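Local coordinates for protein Ifi204 (Mus musculus domesticus, PDB 5YZW) that probably acts as an interferon-inducible DNA sensor of the PYHIN family, recognising DNA through its HIN domain, at residues G122-N127 and I140-G145; K146-V151 and G179-S184. All coordinates share one frame; numbering follows the deposited sequence.

How the contacts relate
Both contacts lie in the second of the two beta sheets of the chain, the sheet of the C-terminal OB-type barrel. Contact 1 joins strands 119-132 and 135-142. Contact 2 joins strands 145-151 and 180-183. Strands 135-142 and 145-151 follow each other in the chain and are antiparallel neighbours, so the contacts form consecutive steps round one sheet. Their centres are about 11 Å apart. Ile140 ties them together. Its N lies 2.8 Å from Met147 O, a probable hydrogen bond. Its CD1 packs 3.7 Å from Val149 CG2 and 4.3 Å from Leu182 CD1. Ile140 stands on strand 135-142, which pairs with both 119-132 and 145-151.

Contact 1 of 2, residues G122-N127 and I140-G145; sequences GEYLVN and IGDDTG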
ATOM      1  N   GLY A 122       4.066   4.222   3.563  1.00 49.61           N
ATOM      2  CA  GLY A 122       5.174   5.145   3.740  1.00 57.38           C
ATOM      3  C   GLY A 122       6.493   4.413   3.845  1.00 58.70           C
ATOM      4  O   GLY A 122       6.541   3.211   4.126  1.00 57.47           O
ATOM      5  N   GLU A 123       7.566   5.169   3.609  1.00 62.58           N
ATOM      6  CA  GLU A 123       8.930   4.670   3.722  1.00 64.99           C
ATOM      7  C   GLU A 123       9.619   5.395   4.864  1.00 68.42           C
ATOM      8  O   GLU A 123       9.730   6.626   4.840  1.00 70.84           O
ATOM      9  CB  GLU A 123       9.710   4.875   2.427  1.00 75.01           C
ATOM     10  CG  GLU A 123       9.025   4.373   1.180  1.00 85.29           C
ATOM     11  CD  GLU A 123       9.865   4.598  -0.062  1.00 88.95           C
ATOM     12  OE1 GLU A 123       9.376   4.304  -1.172  1.00 85.86           O
ATOM     13  OE2 GLU A 123      11.013   5.068   0.077  1.00 93.10           O
ATOM     14  N   TYR A 124      10.105   4.639   5.845  1.00 66.00           N
ATOM     15  CA  TYR A 124      10.671   5.223   7.051  1.00 71.56           C
ATOM     16  C   TYR A 124      11.983   4.537   7.411  1.00 80.81           C
ATOM     17  O   TYR A 124      12.236   3.388   7.037  1.00 83.05           O
ATOM     18  CB  TYR A 124       9.692   5.115   8.228  1.00 56.28           C
ATOM     19  CG  TYR A 124       8.362   5.771   7.973  1.00 63.29           C
ATOM     20  CD1 TYR A 124       8.195   7.134   8.148  1.00 68.36           C
ATOM     21  CD2 TYR A 124       7.282   5.030   7.515  1.00 54.82           C
ATOM     22  CE1 TYR A 124       6.976   7.742   7.915  1.00 59.15           C
ATOM     23  CE2 TYR A 124       6.054   5.635   7.261  1.00 58.09           C
ATOM     24  CZ  TYR A 124       5.911   6.993   7.464  1.00 55.95           C
ATOM     25  OH  TYR A 124       4.698   7.607   7.211  1.00 56.84           O
ATOM     26  N   LEU A 125      12.822   5.271   8.141  1.00 87.89           N
ATOM     27  CA  LEU A 125      14.074   4.744   8.674  1.00 90.00           C
ATOM     28  C   LEU A 125      13.819   4.069  10.012  1.00 82.69           C
ATOM     29  O   LEU A 125      13.135   4.631  10.875  1.00 75.80           O
ATOM     30  CB  LEU A 125      15.108   5.860   8.846  1.00 99.88           C
ATOM     31  CG  LEU A 125      15.687   6.482   7.572  1.00108.32           C
ATOM     32  CD1 LEU A 125      14.898   7.718   7.153  1.00107.51           C
ATOM     33  CD2 LEU A 125      17.166   6.817   7.776  1.00112.47           C
ATOM     34  N   VAL A 126      14.364   2.868  10.178  1.00 82.36           N
ATOM     35  CA  VAL A 126      14.245   2.117  11.424  1.00 86.01           C
ATOM     36  C   VAL A 126      15.437   2.436  12.313  1.00 86.43           C
ATOM     37  O   VAL A 126      16.572   2.525  11.834  1.00 85.60           O
ATOM     38  CB  VAL A 126      14.152   0.606  11.141  1.00 85.95           C
ATOM     39  CG1 VAL A 126      13.719  -0.148  12.395  1.00 89.20           C
ATOM     40  CG2 VAL A 126      13.203   0.339   9.967  1.00 71.30           C
ATOM     41  N   ASN A 127      15.192   2.595  13.613  1.00 93.10           N
ATOM     42  CA  ASN A 127      16.265   2.909  14.546  1.00101.30           C
ATOM     43  C   ASN A 127      16.393   1.926  15.700  1.00106.46           C
ATOM     44  O   ASN A 127      17.402   1.970  16.412  1.00120.17           O
ATOM     45  CB  ASN A 127      16.092   4.333  15.101  1.00106.93           C
ATOM     46  CG  ASN A 127      14.766   4.535  15.823  1.00114.73           C
ATOM     47  OD1 ASN A 127      14.361   3.724  16.655  1.00119.63           O
ATOM     48  ND2 ASN A 127      14.087   5.635  15.504  1.00113.45           N
ATOM     49  N   ILE A 140      10.590   3.511  14.509  1.00 72.78           N
ATOM     50  CA  ILE A 140      10.840   4.311  13.316  1.00 73.44           C
ATOM     51  C   ILE A 140      10.735   5.783  13.683  1.00 75.76           C
ATOM     52  O   ILE A 140      10.109   6.161  14.679  1.00 74.18           O
ATOM     53  CB  ILE A 140       9.869   3.993  12.147  1.00 72.05           C
ATOM     54  CG1 ILE A 140       8.433   4.386  12.516  1.00 71.99           C
ATOM     55  CG2 ILE A 140       9.968   2.533  11.733  1.00 66.75           C
ATOM     56  CD1 ILE A 140       7.455   4.401  11.318  1.00 66.56           C
ATOM     57  N   GLY A 141      11.344   6.624  12.846  1.00 78.73           N
ATOM     58  CA  GLY A 141      11.284   8.056  13.069  1.00 83.57           C
ATOM     59  C   GLY A 141      11.591   8.855  11.821  1.00 88.05           C
ATOM     60  O   GLY A 141      12.011   8.322  10.791  1.00 93.54           O
ATOM     61  N   ASP A 142      11.353  10.159  11.935  1.00 89.90           N
ATOM     62  CA  ASP A 142      11.751  11.141  10.935  1.00 88.78           C
ATOM     63  C   ASP A 142      12.058  12.450  11.663  1.00100.64           C
ATOM     64  O   ASP A 142      12.167  12.487  12.894  1.00105.52           O
ATOM     65  CB  ASP A 142      10.673  11.278   9.841  1.00 84.25           C
ATOM     66  CG  ASP A 142       9.317  11.745  10.376  1.00 82.03           C
ATOM     67  OD1 ASP A 142       9.254  12.307  11.489  1.00 82.20           O
ATOM     68  OD2 ASP A 142       8.293  11.522   9.684  1.00 72.75           O
ATOM     69  N   ASP A 143      12.195  13.533  10.899  1.00106.44           N
ATOM     70  CA  ASP A 143      12.484  14.856  11.441  1.00113.73           C
ATOM     71  C   ASP A 143      11.271  15.501  12.112  1.00108.00           C
ATOM     72  O   ASP A 143      11.283  16.716  12.344  1.00106.19           O
ATOM     73  CB  ASP A 143      13.018  15.768  10.335  1.00117.16           C
ATOM     74  CG  ASP A 143      12.136  15.756   9.096  1.00117.03           C
ATOM     75  OD1 ASP A 143      11.454  14.736   8.861  1.00113.70           O
ATOM     76  OD2 ASP A 143      12.127  16.762   8.352  1.00117.66           O
ATOM     77  N   THR A 144      10.226  14.719  12.411  1.00 95.90           N
ATOM     78  CA  THR A 144       9.043  15.223  13.099  1.00 90.56           C
ATOM     79  C   THR A 144       8.614  14.395  14.305  1.00 92.51           C
ATOM     80  O   THR A 144       7.851  14.912  15.129  1.00 97.57           O
ATOM     81  CB  THR A 144       7.848  15.325  12.134  1.00 83.18           C
ATOM     82  OG1 THR A 144       7.622  14.058  11.498  1.00 71.31           O
ATOM     83  CG2 THR A 144       8.088  16.389  11.078  1.00 82.85           C
ATOM     84  N   GLY A 145       9.064  13.151  14.442  1.00 93.01           N
ATOM     85  CA  GLY A 145       8.655  12.343  15.574  1.00 94.22           C
ATOM     86  C   GLY A 145       9.110  10.904  15.426  1.00 83.74           C
ATOM     87  O   GLY A 145       9.888  10.565  14.531  1.00 75.86           O
TER
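Val126 and Ile140 face each other as an antiparallel non-hydrogen-bonded pair, with their CA atoms 4.5 Å apart. They belong to the beta hairpin of strands 119-132 and 135-142, which are the first two strands of an OB-type barrel. The short strand segments run at 121° to each other, well away from exact antiparallel. The backbone link is correspondingly slack: Gly141 N gives a weak hydrogen bond to Leu125 O at 3.3 Å.

Ile140 carries most of the side-chain contact. Its CG1 sits between the backbone N and the carbonyl carbon (chi1 66°), and this brings CD1 over one face of the Tyr124 ring. CD1 is 4.1 Å from the ring centroid, a CH-pi contact. The other branch, CG2, meets Val126 CG2 at 4.3 Å. Tyr124 is buried, and its OH is hydrogen-bonded to Pro106 O. At the ring edge, near the ring plane, Asp142 OD2 comes within 4.4 Å of Tyr124 CE1. That oxygen also accepts a hydrogen bond from Ile108 N, at the start of helix 108-112. Asp142 OD1 closes an Asx turn, taking the Thr144 N-H at 2.8 Å from above the carboxylate plane.

Contact 2 of 2, residues K146-V151 and G179-S184; sequences KMEVVV and GWQLRS
Met147 CE touches the root of the Trp180 side chain, 3.5 Å from Trp180 CB. The indole itself leads away from strand 145-151 and meets the ring of Phe112, the planes about 30° apart. The guanidinium of Arg183 is approached obliquely by Val150, whose CG1 lies 4.2 Å from Arg183 NH1. Arg183 NE is hydrogen-bonded to Thr174 OG1 on strand 171-175. Gln181 lies beside Glu148 and points the same way. Gln181 OE1 is hydrogen-bonded to Thr174 OG1, the same hydroxyl that Arg183 NE uses.

The two backbones run parallel. Glu148, Val149 and Val150 pair with Gln181, Leu182 and Arg183 in turn. A parallel pairing of the third and fifth strands is the step that closes an OB-fold barrel, and strands 145-151 and 180-183 fit that role. Glu148 O accepts from Leu182 N at 3.0 Å, in the carbonyl plane. Val150 N gives to Leu182 O at 2.9 Å, tilted 33° from the plane of the Leu182 carbonyl. Ser184 N gives to Val150 O at 2.9 Å. The bond from Glu148 N to Trp180 O is weak.

Met147, Val149 and Leu182 pack on one face of the sheet. Met147 CG stands between the backbone N and the carbonyl carbon (chi1 49°), and the chain bends at its last torsion. The methyl CE then ends 4.1 Å from Leu182 CG. On the face of Val150 and Arg183, Val150 CB lies 4.0 Å from Arg183 CG. At the far end, Ser184 OG lies 3.7 Å from Val151 CA and is hydrogen-bonded to Tyr152 N.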
ATOM      1  N   LYS A 146       8.601  10.063  16.329  1.00 74.87           N
ATOM      2  CA  LYS A 146       8.980   8.658  16.417  1.00 77.25           C
ATOM      3  C   LYS A 146       7.745   7.832  16.747  1.00 75.70           C
ATOM      4  O   LYS A 146       6.828   8.315  17.417  1.00 74.51           O
ATOM      5  CB  LYS A 146      10.064   8.421  17.499  1.00 86.22           C
ATOM      6  CG  LYS A 146      11.401   9.105  17.234  1.00 96.36           C
ATOM      7  CD  LYS A 146      11.689  10.193  18.282  1.00109.55           C
ATOM      8  CE  LYS A 146      12.876  11.054  17.882  1.00108.66           C
ATOM      9  NZ  LYS A 146      13.518  11.716  19.052  1.00127.04           N
ATOM     10  N   MET A 147       7.720   6.587  16.271  1.00 69.78           N
ATOM     11  CA  MET A 147       6.639   5.661  16.594  1.00 67.25           C
ATOM     12  C   MET A 147       7.137   4.235  16.391  1.00 68.30           C
ATOM     13  O   MET A 147       8.276   4.001  15.975  1.00 71.29           O
ATOM     14  CB  MET A 147       5.378   5.950  15.763  1.00 65.99           C
ATOM     15  CG  MET A 147       5.619   6.107  14.265  1.00 68.77           C
ATOM     16  SD  MET A 147       4.149   6.507  13.246  1.00 64.12           S
ATOM     17  CE  MET A 147       2.810   5.861  14.228  1.00 54.14           C
ATOM     18  N   GLU A 148       6.272   3.277  16.704  1.00 68.80           N
ATOM     19  CA  GLU A 148       6.569   1.857  16.584  1.00 68.73           C
ATOM     20  C   GLU A 148       5.808   1.271  15.405  1.00 72.69           C
ATOM     21  O   GLU A 148       4.638   1.592  15.194  1.00 71.43           O
ATOM     22  CB  GLU A 148       6.166   1.088  17.848  1.00 64.20           C
ATOM     23  CG  GLU A 148       7.058   1.229  19.036  1.00100.16           C
ATOM     24  CD  GLU A 148       6.573   0.366  20.186  1.00104.39           C
ATOM     25  OE1 GLU A 148       5.354   0.083  20.239  1.00100.46           O
ATOM     26  OE2 GLU A 148       7.401  -0.036  21.031  1.00116.79           O
ATOM     27  N   VAL A 149       6.466   0.406  14.645  1.00 69.36           N
ATOM     28  CA  VAL A 149       5.791  -0.477  13.708  1.00 62.96           C
ATOM     29  C   VAL A 149       5.681  -1.839  14.374  1.00 72.30           C
ATOM     30  O   VAL A 149       6.692  -2.424  14.775  1.00 74.96           O
ATOM     31  CB  VAL A 149       6.540  -0.568  12.372  1.00 70.20           C
ATOM     32  CG1 VAL A 149       5.816  -1.516  11.421  1.00 60.80           C
ATOM     33  CG2 VAL A 149       6.669   0.814  11.742  1.00 60.18           C
ATOM     34  N   VAL A 150       4.460  -2.331  14.532  1.00 72.40           N
ATOM     35  CA  VAL A 150       4.217  -3.616  15.175  1.00 64.96           C
ATOM     36  C   VAL A 150       3.959  -4.643  14.086  1.00 65.46           C
ATOM     37  O   VAL A 150       3.000  -4.519  13.307  1.00 62.55           O
ATOM     38  CB  VAL A 150       3.048  -3.539  16.169  1.00 67.20           C
ATOM     39  CG1 VAL A 150       2.867  -4.876  16.879  1.00 76.05           C
ATOM     40  CG2 VAL A 150       3.316  -2.444  17.196  1.00 70.09           C
ATOM     41  N   VAL A 151       4.822  -5.645  14.011  1.00 60.47           N
ATOM     42  CA  VAL A 151       4.722  -6.697  13.010  1.00 60.42           C
ATOM     43  C   VAL A 151       4.451  -8.019  13.710  1.00 63.97           C
ATOM     44  O   VAL A 151       5.125  -8.371  14.691  1.00 71.89           O
ATOM     45  CB  VAL A 151       5.985  -6.762  12.140  1.00 67.38           C
ATOM     46  CG1 VAL A 151       5.874  -7.887  11.120  1.00 66.20           C
ATOM     47  CG2 VAL A 151       6.177  -5.430  11.419  1.00 69.86           C
ATOM     48  N   GLY A 179       2.049   6.017  23.046  1.00 85.13           N
ATOM     49  CA  GLY A 179       2.452   6.344  21.693  1.00 64.12           C
ATOM     50  C   GLY A 179       1.569   5.769  20.601  1.00 67.12           C
ATOM     51  O   GLY A 179       0.517   5.159  20.821  1.00 58.35           O
ATOM     52  N   TRP A 180       2.024   5.990  19.376  1.00 60.08           N
ATOM     53  CA  TRP A 180       1.300   5.575  18.190  1.00 62.90           C
ATOM     54  C   TRP A 180       2.026   4.413  17.527  1.00 63.38           C
ATOM     55  O   TRP A 180       3.245   4.266  17.658  1.00 61.51           O
ATOM     56  CB  TRP A 180       1.160   6.738  17.205  1.00 66.29           C
ATOM     57  CG  TRP A 180       0.282   7.854  17.684  1.00 66.66           C
ATOM     58  CD1 TRP A 180       0.594   8.800  18.616  1.00 70.89           C
ATOM     59  CD2 TRP A 180      -1.053   8.147  17.247  1.00 70.87           C
ATOM     60  NE1 TRP A 180      -0.461   9.663  18.787  1.00 73.03           N
ATOM     61  CE2 TRP A 180      -1.485   9.283  17.959  1.00 69.29           C
ATOM     62  CE3 TRP A 180      -1.928   7.557  16.327  1.00 78.38           C
ATOM     63  CZ2 TRP A 180      -2.754   9.842  17.776  1.00 66.71           C
ATOM     64  CZ3 TRP A 180      -3.189   8.122  16.143  1.00 75.60           C
ATOM     65  CH2 TRP A 180      -3.587   9.247  16.866  1.00 71.84           C
ATOM     66  N   GLN A 181       1.267   3.590  16.804  1.00 50.79           N
ATOM     67  CA  GLN A 181       1.797   2.397  16.158  0.63 44.97           C
ATOM     68  C   GLN A 181       1.221   2.269  14.753  1.00 55.92           C
ATOM     69  O   GLN A 181       0.112   2.736  14.476  1.00 53.99           O
ATOM     70  CB  GLN A 181       1.461   1.122  16.944  0.63 48.33           C
ATOM     71  CG  GLN A 181       1.845   1.167  18.439  0.63 53.90           C
ATOM     72  CD  GLN A 181       0.761   1.792  19.306  0.63 58.64           C
ATOM     73  OE1 GLN A 181      -0.424   1.746  18.966  0.63 52.34           O
ATOM     74  NE2 GLN A 181       1.165   2.397  20.425  0.63 57.99           N
ATOM     75  N   LEU A 182       1.981   1.622  13.882  1.00 52.98           N
ATOM     76  CA  LEU A 182       1.508   1.139  12.593  1.00 47.69           C
ATOM     77  C   LEU A 182       1.532  -0.381  12.696  1.00 53.50           C
ATOM     78  O   LEU A 182       2.608  -0.989  12.777  1.00 60.14           O
ATOM     79  CB  LEU A 182       2.384   1.650  11.457  1.00 48.96           C
ATOM     80  CG  LEU A 182       2.321   3.153  11.190  1.00 55.69           C
ATOM     81  CD1 LEU A 182       3.420   3.534  10.211  1.00 50.58           C
ATOM     82  CD2 LEU A 182       0.954   3.507  10.621  1.00 60.98           C
ATOM     83  N   ARG A 183       0.347  -0.981  12.735  1.00 53.24           N
ATOM     84  CA  ARG A 183       0.181  -2.413  12.922  1.00 45.00           C
ATOM     85  C   ARG A 183       0.018  -3.126  11.588  1.00 53.51           C
ATOM     86  O   ARG A 183      -0.827  -2.753  10.763  1.00 47.51           O
ATOM     87  CB  ARG A 183      -1.035  -2.685  13.808  1.00 50.69           C
ATOM     88  CG  ARG A 183      -0.725  -2.717  15.281  1.00 61.26           C
ATOM     89  CD  ARG A 183      -1.977  -2.554  16.095  1.00 60.24           C
ATOM     90  NE  ARG A 183      -1.671  -1.926  17.379  1.00 70.26           N
ATOM     91  CZ  ARG A 183      -1.171  -2.577  18.429  1.00 71.39           C
ATOM     92  NH1 ARG A 183      -0.914  -3.876  18.346  1.00 73.25           N
ATOM     93  NH2 ARG A 183      -0.923  -1.924  19.559  1.00 69.48           N
ATOM     94  N   SER A 184       0.821  -4.161  11.386  1.00 50.77           N
ATOM     95  CA  SER A 184       0.586  -5.076  10.282  1.00 55.16           C
ATOM     96  C   SER A 184      -0.816  -5.661  10.386  1.00 56.89           C
ATOM     97  O   SER A 184      -1.294  -5.970  11.481  1.00 49.54           O
ATOM     98  CB  SER A 184       1.630  -6.189  10.307  1.00 58.90           C
ATOM     99  OG  SER A 184       1.376  -7.076  11.388  1.00 61.55           O
TER